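Alternansucrase (Leuconostoc mesenteroides, PDB 6HVG) is a large multidomain enzyme of glycoside hydrolase family 70, with a TIM-barrel-type catalytic domain and repeats related to choline-binding and cell-wall-binding modules. Local coordinates at residues L940-L944 with Y955-A961. Numbering follows the deposited sequence.
Sequences LYRAL and YDSDDKA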
loop_
_atom_site.group_PDB
_atom_site.type_symbol
_atom_site.label_atom_id
_atom_site.label_comp_id
_atom_site.label_asym_id
_atom_site.label_seq_id
_atom_site.Cartn_x
_atom_site.Cartn_y
_atom_site.Cartn_z
ATOM N N LEU A 940 -23.744 48.297 -5.386
ATOM C CA LEU A 940 -22.752 48.061 -6.421
ATOM C C LEU A 940 -21.786 47.013 -5.945
ATOM O O LEU A 940 -21.267 47.096 -4.817
ATOM C CB LEU A 940 -21.991 49.339 -6.752
ATOM C CG LEU A 940 -21.234 49.331 -8.081
ATOM C CD1 LEU A 940 -22.212 49.305 -9.250
ATOM C CD2 LEU A 940 -20.319 50.534 -8.227
ATOM N N TYR A 941 -21.554 46.021 -6.800
ATOM C CA TYR A 941 -20.598 44.953 -6.530
ATOM C C TYR A 941 -19.485 44.964 -7.599
ATOM O O TYR A 941 -19.711 45.371 -8.728
ATOM C CB TYR A 941 -21.313 43.597 -6.500
ATOM C CG TYR A 941 -21.985 43.282 -5.187
ATOM C CD1 TYR A 941 -23.180 43.882 -4.830
ATOM C CD2 TYR A 941 -21.426 42.379 -4.299
ATOM C CE1 TYR A 941 -23.782 43.604 -3.621
ATOM C CE2 TYR A 941 -22.029 42.091 -3.090
ATOM C CZ TYR A 941 -23.207 42.714 -2.758
ATOM O OH TYR A 941 -23.780 42.422 -1.546
ATOM N N ARG A 942 -18.281 44.547 -7.209
ATOM C CA ARG A 942 -17.152 44.432 -8.133
ATOM C C ARG A 942 -16.485 43.072 -8.051
ATOM O O ARG A 942 -16.463 42.447 -6.999
ATOM C CB ARG A 942 -16.105 45.516 -7.866
ATOM C CG ARG A 942 -15.380 45.464 -6.518
ATOM C CD ARG A 942 -14.109 44.641 -6.556
ATOM N NE ARG A 942 -13.308 44.798 -5.338
ATOM C CZ ARG A 942 -12.146 44.181 -5.126
ATOM N NH1 ARG A 942 -11.657 43.316 -6.017
ATOM N NH2 ARG A 942 -11.450 44.414 -4.021
ATOM N N ALA A 943 -15.946 42.621 -9.174
ATOM C CA ALA A 943 -15.293 41.325 -9.252
ATOM C C ALA A 943 -13.995 41.285 -8.465
ATOM O O ALA A 943 -13.235 42.224 -8.487
ATOM C CB ALA A 943 -15.032 40.967 -10.717
ATOM N N LEU A 944 -13.792 40.188 -7.752
ATOM C CA LEU A 944 -12.520 39.879 -7.127
ATOM C C LEU A 944 -11.670 38.990 -8.051
ATOM O O LEU A 944 -10.447 39.141 -8.143
ATOM C CB LEU A 944 -12.777 39.144 -5.809
ATOM C CG LEU A 944 -11.565 38.852 -4.925
ATOM C CD1 LEU A 944 -11.126 40.113 -4.180
ATOM C CD2 LEU A 944 -11.903 37.751 -3.939
ATOM N N TYR A 955 -8.401 40.907 -9.107
ATOM C CA TYR A 955 -8.564 42.353 -8.914
ATOM C C TYR A 955 -8.309 42.706 -7.458
ATOM O O TYR A 955 -9.057 42.281 -6.571
ATOM C CB TYR A 955 -9.966 42.788 -9.359
ATOM C CG TYR A 955 -10.246 42.460 -10.810
ATOM C CD1 TYR A 955 -9.617 43.161 -11.831
ATOM C CD2 TYR A 955 -11.106 41.428 -11.163
ATOM C CE1 TYR A 955 -9.833 42.851 -13.167
ATOM C CE2 TYR A 955 -11.321 41.098 -12.497
ATOM C CZ TYR A 955 -10.687 41.822 -13.490
ATOM O OH TYR A 955 -10.912 41.532 -14.802
ATOM N N ASP A 956 -7.263 43.489 -7.217
ATOM C CA ASP A 956 -6.764 43.723 -5.845
ATOM C C ASP A 956 -7.563 44.771 -5.084
ATOM O O ASP A 956 -7.569 44.760 -3.850
ATOM C CB ASP A 956 -5.280 44.117 -5.866
ATOM C CG ASP A 956 -4.436 43.174 -6.721
ATOM O OD1 ASP A 956 -4.719 41.955 -6.716
ATOM O OD2 ASP A 956 -3.515 43.647 -7.422
ATOM N N SER A 957 -8.234 45.662 -5.815
ATOM C CA SER A 957 -9.047 46.713 -5.201
ATOM C C SER A 957 -10.218 47.147 -6.107
ATOM O O SER A 957 -10.284 46.749 -7.267
ATOM C CB SER A 957 -8.153 47.904 -4.915
ATOM O OG SER A 957 -7.464 48.299 -6.091
ATOM N N ASP A 958 -11.121 47.979 -5.589
ATOM C CA ASP A 958 -12.355 48.326 -6.294
ATOM C C ASP A 958 -12.117 49.061 -7.619
ATOM O O ASP A 958 -12.854 48.853 -8.592
ATOM C CB ASP A 958 -13.246 49.193 -5.406
ATOM C CG ASP A 958 -13.788 48.464 -4.201
ATOM O OD1 ASP A 958 -13.829 47.217 -4.227
ATOM O OD2 ASP A 958 -14.203 49.139 -3.226
ATOM N N ASP A 959 -11.127 49.949 -7.650
ATOM C CA ASP A 959 -10.883 50.807 -8.837
ATOM C C ASP A 959 -10.479 50.018 -10.079
ATOM O O ASP A 959 -10.852 50.371 -11.189
ATOM C CB ASP A 959 -9.836 51.889 -8.538
ATOM C CG ASP A 959 -8.760 51.412 -7.612
ATOM O OD1 ASP A 959 -9.122 51.071 -6.476
ATOM O OD2 ASP A 959 -7.570 51.413 -7.985
ATOM N N LYS A 960 -9.726 48.940 -9.878
ATOM C CA LYS A 960 -9.186 48.172 -11.004
ATOM C C LYS A 960 -10.174 47.157 -11.592
ATOM O O LYS A 960 -9.899 46.543 -12.625
ATOM C CB LYS A 960 -7.873 47.492 -10.597
ATOM C CG LYS A 960 -6.801 48.498 -10.201
ATOM C CD LYS A 960 -5.447 47.881 -9.920
ATOM C CE LYS A 960 -5.440 47.116 -8.599
ATOM N NZ LYS A 960 -4.128 46.510 -8.243
ATOM N N ALA A 961 -11.318 46.971 -10.938
ATOM C CA ALA A 961 -12.255 45.900 -11.302
ATOM C C ALA A 961 -13.555 46.400 -11.921
ATOM O O ALA A 961 -14.008 47.504 -11.619
ATOM C CB ALA A 961 -12.580 45.055 -10.084
#
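The backbone of Y955 pairs with that of L944, Y955 N giving a hydrogen bond to L944 O at 2.9 Å, where strand 940-947 turns a corner. From there 955-961 loops away and returns at A961, beside A943, before strand 962-965 pairs with the same strand. R942 carries the contact. Its CG lies between the backbone N and the carbonyl carbon (chi1 65°), and the chain then bends at chi2 (90°). This brings the guanidinium in against the loop. NE donates to D958 OD1 at 2.7 Å, the hydrogen bond of a salt bridge. The two side chains cross nearly at right angles, with guanidinium and carboxylate planes 77° apart, so one carboxylate oxygen does the work rather than a flat two-oxygen pairing. NH1 bonds to two carbonyls close to the guanidinium plane: Y955 O at 2.9 Å and A943 O at 3.1 Å. It meets Y955 O from above that carbonyl's plane. The peptide from S957 to D958 covers one guanidinium face, with S957 C over its centre. Nearer the backbone, A961 CB packs 3.9 Å from R942 CD and also touches A943 O. The Y955 ring lies by A943, with CD2 4.0 Å from A943 CB. D958 OD2 takes a hydrogen bond from G1011 N, which holds the carboxylate from its other oxygen. Y857 of helix 844-857 also touches R942. The loop joins strands 952-954 and 962-965, both paired antiparallel with strand 940-947. One buried arginine thus ties the strand to both the start and the middle of the loop; D958 probably balances its charge, while the two carbonyls, with D958, probably hold its rotation.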